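Local coordinates for uncharacterized conserved protein YjbQ/UPF0047 family, ortholog yugU B.subtilis (Clostridium acetobutylicum, PDB 1VMH) that is of unknown function, an uncharacterised member of the YjbQ/UPF0047 family that forms a three-subunit assembly and carries a bound sodium ion, at residues Asp27-Thr33 against Gly125-Phe131; Ser46-Val52 against Gln109-Asn115. All coordinates share one frame; numbering follows the deposited sequence.

Contact 1. Residues Asp27-Thr33 against Gly125-Phe131; sequences DQFIDIT and GIYFTEF
Phe29 lies between Tyr127 and Thr129 on one side of an antiparallel strand pair, and its atoms meet them in turn. CB rests 3.6 Å from Tyr127 CD1. With CG anti to the carbonyl carbon (chi1 -89°), the ring swings so that CD2 stands over one face of the tyrosine ring, 3.7 Å from Tyr127 CG; the two ring planes are inclined at 53°. Farther out, CE1 and CZ meet the methyl of Thr129, which forms a CH-pi contact: Thr129 CG2 sits 3.8 Å from the centroid of the Phe29 ring, over its face. A flat apolar ring suits this place because it can touch an aromatic and a methyl at once. The reverse side of the pair carries Gln28, Ile30, Phe128 and Glu130, with Ile30 CD1 against Phe128 CD1 at 4.1 Å. Paired backbone bonds join Gln28 with Glu130 and Ile30 with Phe128. Where the strand 28-31 ends, Asp31 OD1 accepts from Thr33 N, closing an Asx turn, and also from Thr33 OG1 at 2.6 Å. Both donors converge on the one carboxylate oxygen; giving its proton to Asp31, the hydroxyl in turn accepts a nearly straight bond from Ile126 N (2.9 Å to Thr33 OG1, 169°), so a side chain continues the pairing into the start of helix 33-43. Strand 124-130 is the middle member of a three-stranded sheet, with 28-31 along one edge and 59-65 along the other, while helix 69-82 packs on Phe29 and helix 96-105 on Thr129 and Phe131.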
# COMPACT_ATOMS: atom_id res chain seq x y z
N ASP A 27 11.55 16.12 -4.82
CA ASP A 27 11.35 14.73 -4.44
C ASP A 27 12.56 14.16 -3.71
O ASP A 27 13.70 14.52 -4.01
CB ASP A 27 10.87 13.84 -5.61
CG ASP A 27 11.82 13.80 -6.77
OD1 ASP A 27 12.91 14.40 -6.73
OD2 ASP A 27 11.45 13.13 -7.78
N GLN A 28 12.29 13.28 -2.74
CA GLN A 28 13.35 12.82 -1.87
C GLN A 28 12.91 11.59 -1.08
O GLN A 28 11.76 11.53 -0.65
CB GLN A 28 13.69 13.94 -0.87
CG GLN A 28 14.96 13.74 -0.07
CD GLN A 28 15.24 14.86 0.89
OE1 GLN A 28 14.55 15.86 0.88
NE2 GLN A 28 16.26 14.71 1.72
N PHE A 29 13.79 10.61 -0.93
CA PHE A 29 13.59 9.49 -0.02
C PHE A 29 14.42 9.79 1.22
O PHE A 29 15.65 10.01 1.11
CB PHE A 29 14.05 8.16 -0.60
CG PHE A 29 13.02 7.42 -1.40
CD1 PHE A 29 12.13 8.07 -2.25
CD2 PHE A 29 12.96 6.02 -1.31
CE1 PHE A 29 11.17 7.32 -2.98
CE2 PHE A 29 12.06 5.31 -2.05
CZ PHE A 29 11.18 5.94 -2.87
N ILE A 30 13.80 9.79 2.37
CA ILE A 30 14.49 10.00 3.65
C ILE A 30 14.38 8.72 4.48
O ILE A 30 13.27 8.24 4.77
CB ILE A 30 13.90 11.21 4.43
CG1 ILE A 30 14.04 12.49 3.58
CG2 ILE A 30 14.61 11.33 5.77
CD1 ILE A 30 12.83 12.83 2.77
N ASP A 31 15.52 8.14 4.87
CA ASP A 31 15.54 6.89 5.62
C ASP A 31 15.23 7.18 7.08
O ASP A 31 16.05 7.77 7.78
CB ASP A 31 16.92 6.24 5.51
CG ASP A 31 16.97 4.86 6.13
OD1 ASP A 31 16.17 4.55 7.01
OD2 ASP A 31 17.90 4.10 5.78
N ILE A 32 14.04 6.78 7.52
CA ILE A 32 13.57 7.01 8.87
C ILE A 32 13.59 5.77 9.73
O ILE A 32 13.01 5.73 10.82
CB ILE A 32 12.16 7.65 8.88
CG1 ILE A 32 11.13 6.80 8.11
CG2 ILE A 32 12.27 9.03 8.24
CD1 ILE A 32 9.68 7.25 8.32
N THR A 33 14.32 4.74 9.30
CA THR A 33 14.37 3.47 10.03
C THR A 33 14.78 3.68 11.49
O THR A 33 14.16 3.13 12.40
CB THR A 33 15.33 2.46 9.36
OG1 THR A 33 15.05 2.36 7.95
CG2 THR A 33 15.23 1.11 9.99
N GLY A 125 14.94 -0.87 4.44
CA GLY A 125 14.71 0.31 5.30
C GLY A 125 13.39 0.97 5.04
O GLY A 125 12.76 0.72 4.03
N ILE A 126 12.99 1.80 6.00
CA ILE A 126 11.71 2.49 6.00
C ILE A 126 11.96 3.92 5.58
O ILE A 126 12.85 4.58 6.15
CB ILE A 126 11.08 2.50 7.38
CG1 ILE A 126 10.91 1.09 7.95
CG2 ILE A 126 9.72 3.21 7.29
CD1 ILE A 126 10.83 1.06 9.48
N TYR A 127 11.25 4.40 4.55
CA TYR A 127 11.44 5.70 3.96
C TYR A 127 10.22 6.57 3.99
O TYR A 127 9.11 6.13 3.69
CB TYR A 127 11.81 5.54 2.51
CG TYR A 127 13.21 5.12 2.24
CD1 TYR A 127 14.23 6.04 2.31
CD2 TYR A 127 13.51 3.83 1.87
CE1 TYR A 127 15.53 5.69 2.03
CE2 TYR A 127 14.80 3.48 1.57
CZ TYR A 127 15.80 4.42 1.66
OH TYR A 127 17.12 4.08 1.34
N PHE A 128 10.41 7.82 4.38
CA PHE A 128 9.48 8.90 4.05
C PHE A 128 9.76 9.34 2.60
O PHE A 128 10.91 9.65 2.27
CB PHE A 128 9.75 10.08 4.98
CG PHE A 128 8.79 11.21 4.86
CD1 PHE A 128 8.96 12.17 3.91
CD2 PHE A 128 7.70 11.32 5.71
CE1 PHE A 128 8.06 13.23 3.80
CE2 PHE A 128 6.84 12.39 5.61
CZ PHE A 128 7.00 13.32 4.66
N THR A 129 8.73 9.31 1.73
CA THR A 129 8.88 9.63 0.32
C THR A 129 8.25 11.02 0.07
O THR A 129 7.02 11.17 -0.03
CB THR A 129 8.26 8.56 -0.63
OG1 THR A 129 6.85 8.47 -0.40
CG2 THR A 129 8.81 7.17 -0.25
N GLU A 130 9.10 12.04 -0.04
CA GLU A 130 8.66 13.39 -0.32
C GLU A 130 8.46 13.54 -1.80
O GLU A 130 9.39 13.27 -2.57
CB GLU A 130 9.72 14.38 0.17
CG GLU A 130 9.47 15.84 -0.24
CD GLU A 130 8.25 16.38 0.46
OE1 GLU A 130 7.13 16.12 0.00
OE2 GLU A 130 8.40 17.10 1.48
N PHE A 131 7.29 14.05 -2.21
CA PHE A 131 7.06 14.43 -3.60
C PHE A 131 6.76 15.92 -3.89
O PHE A 131 6.59 16.29 -5.07
CB PHE A 131 5.98 13.55 -4.20
CG PHE A 131 6.34 12.08 -4.17
CD1 PHE A 131 7.42 11.60 -4.92
CD2 PHE A 131 5.62 11.19 -3.39
CE1 PHE A 131 7.75 10.25 -4.91
CE2 PHE A 131 5.96 9.83 -3.36
CZ PHE A 131 7.01 9.38 -4.09

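Contact 2. Residues Ser46-Val52 against Gln109-Asn115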
# COMPACT_ATOMS: atom_id res chain seq x y z
N SER A 46 8.42 -5.86 23.17
CA SER A 46 9.30 -6.88 22.61
C SER A 46 8.73 -7.51 21.33
O SER A 46 9.49 -7.97 20.48
CB SER A 46 9.53 -7.99 23.63
OG SER A 46 8.33 -8.70 23.86
N ASP A 47 7.42 -7.62 21.27
CA ASP A 47 6.74 -8.31 20.18
C ASP A 47 5.46 -7.54 19.92
O ASP A 47 4.67 -7.28 20.84
CB ASP A 47 6.49 -9.78 20.48
CG ASP A 47 7.78 -10.54 20.75
OD1 ASP A 47 8.19 -10.58 21.92
OD2 ASP A 47 8.40 -11.09 19.81
N GLY A 48 5.28 -7.12 18.67
CA GLY A 48 4.17 -6.27 18.29
C GLY A 48 4.34 -5.75 16.87
O GLY A 48 4.98 -6.41 16.06
N MET A 49 3.82 -4.56 16.61
CA MET A 49 3.88 -3.93 15.32
C MET A 49 4.26 -2.46 15.47
O MET A 49 3.85 -1.79 16.41
CB MET A 49 2.47 -3.98 14.68
CG MET A 49 1.99 -5.34 14.26
SD MET A 49 3.03 -6.21 13.07
CE MET A 49 3.08 -5.04 11.76
N ALA A 50 5.03 -1.98 14.51
CA ALA A 50 5.29 -0.54 14.38
C ALA A 50 4.52 -0.04 13.18
O ALA A 50 4.66 -0.59 12.08
CB ALA A 50 6.75 -0.31 14.15
N VAL A 51 3.71 1.00 13.38
CA VAL A 51 2.96 1.62 12.30
C VAL A 51 3.51 3.00 12.06
O VAL A 51 3.72 3.73 13.04
CB VAL A 51 1.44 1.72 12.68
CG1 VAL A 51 0.67 2.41 11.56
CG2 VAL A 51 0.86 0.33 12.93
N VAL A 52 3.84 3.31 10.79
CA VAL A 52 4.47 4.53 10.40
C VAL A 52 3.53 5.25 9.43
O VAL A 52 3.24 4.69 8.39
CB VAL A 52 5.82 4.26 9.69
CG1 VAL A 52 6.52 5.54 9.32
CG2 VAL A 52 6.72 3.40 10.58
N GLN A 109 3.09 2.45 6.39
CA GLN A 109 3.57 1.10 6.33
C GLN A 109 3.67 0.57 7.76
O GLN A 109 3.73 1.31 8.76
CB GLN A 109 4.90 0.99 5.60
CG GLN A 109 4.89 1.55 4.18
CD GLN A 109 4.01 0.80 3.23
OE1 GLN A 109 3.61 -0.34 3.48
NE2 GLN A 109 3.72 1.43 2.08
N GLN A 110 3.80 -0.75 7.87
CA GLN A 110 3.93 -1.40 9.17
C GLN A 110 4.99 -2.47 9.13
O GLN A 110 5.26 -3.08 8.08
CB GLN A 110 2.59 -1.84 9.75
CG GLN A 110 1.88 -2.89 9.01
CD GLN A 110 0.58 -3.28 9.74
OE1 GLN A 110 0.36 -3.01 10.97
NE2 GLN A 110 -0.30 -3.86 8.98
N ILE A 111 5.65 -2.65 10.28
CA ILE A 111 6.78 -3.53 10.41
C ILE A 111 6.58 -4.35 11.68
O ILE A 111 6.19 -3.84 12.73
CB ILE A 111 8.10 -2.73 10.48
CG1 ILE A 111 8.20 -1.73 9.31
CG2 ILE A 111 9.32 -3.66 10.52
CD1 ILE A 111 7.64 -0.36 9.60
N ILE A 112 6.88 -5.64 11.60
CA ILE A 112 6.79 -6.52 12.74
C ILE A 112 7.92 -6.20 13.69
O ILE A 112 9.07 -5.92 13.26
CB ILE A 112 6.89 -7.96 12.28
CG1 ILE A 112 5.66 -8.33 11.44
CG2 ILE A 112 6.98 -8.92 13.48
CD1 ILE A 112 5.88 -9.56 10.48
N ILE A 113 7.60 -6.22 14.98
CA ILE A 113 8.59 -6.14 16.04
C ILE A 113 8.71 -7.53 16.65
O ILE A 113 7.69 -8.11 17.07
CB ILE A 113 8.18 -5.12 17.12
CG1 ILE A 113 8.01 -3.72 16.51
CG2 ILE A 113 9.19 -5.09 18.24
CD1 ILE A 113 7.22 -2.78 17.42
N GLU A 114 9.92 -8.06 16.65
CA GLU A 114 10.18 -9.40 17.20
C GLU A 114 11.46 -9.32 18.01
O GLU A 114 12.47 -8.80 17.52
CB GLU A 114 10.36 -10.38 16.04
CG GLU A 114 10.56 -11.83 16.47
CD GLU A 114 10.82 -12.72 15.27
OE1 GLU A 114 11.85 -12.54 14.58
OE2 GLU A 114 9.97 -13.58 15.00
N ASN A 115 11.44 -9.83 19.24
CA ASN A 115 12.60 -9.74 20.10
C ASN A 115 13.10 -8.32 20.29
O ASN A 115 14.31 -8.08 20.38
CB ASN A 115 13.72 -10.65 19.61
CG ASN A 115 13.32 -12.10 19.61
OD1 ASN A 115 12.72 -12.58 20.57
ND2 ASN A 115 13.62 -12.79 18.52
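Met49 folds its side chain across the neighbouring strand, touching Ile112 with its sulfur and Gln110 with its methyl. SD lies 3.8 Å from Ile112 CG1, and bends at chi2 and chi3 (-59° and -56°) carry CE back to 3.5 Å from Gln110 OE1. A flexible thioether suits this place, since it can reach two side chains on one strand. The face turned the other way holds Ala50, Val52, Ile111 and Ile113: Ile113 CD1 approaches Ala50 CB at 4.1 Å, where the small methyl admits the longer isoleucine, and Val52 CG2 meets Ile111 CD1 at 4.0 Å. Between the two faces run the backbone bonds of a regular antiparallel pair, with Gly48-Ile113, Ala50-Ile111 and Val52-Gln109 as its hydrogen-bonded pairs. Ala50 N to Ile111 O is short and almost straight (2.8 Å, 176°), whereas at Gly48 O the amide of Ile113 comes in from above the carbonyl plane. Strands 48-53 and 108-114 are neighbours inside the five-stranded antiparallel sheet of this YjbQ-like fold, flanked by 136-143 and by the short strand 117-118. Val36 and Val40 of helix 33-43 press on the Ala50, Val52 and Ile113 side, in keeping with its aliphatic make-up. On the opposite face, that of Met49, Val51 and Gln110, the subunits of the trimer meet: Gln110 hydrogen-bonds through OE1 to Gln110 of the third subunit and through NE2 to Gln110 of the second, and an amide suits such a ring of three because it both gives and accepts. Met49 packs there on Ile144 of the second subunit, and Val51 on Met49 of the third.

Overall arrangement
The two contacts join antiparallel strands of different sheets: contact 1 ties an edge strand to the middle of the three-stranded sheet near the centre of the chain, and contact 2 pairs two inner strands of the five-stranded sheet, its centre about 16 Å from the chain's centre. Both are partly buried. Contact 1 relies on aromatic rings and a turn that leads into helix 33-43, and no other subunit touches it; contact 2 is mostly aliphatic, with one glutamine set in an otherwise apolar face turned to the neighbouring subunits. With centres about 18 Å apart, they still meet where Ile126 CD1 packs 3.5 Å from Ile111 CD1 and Ile32 touches Val52.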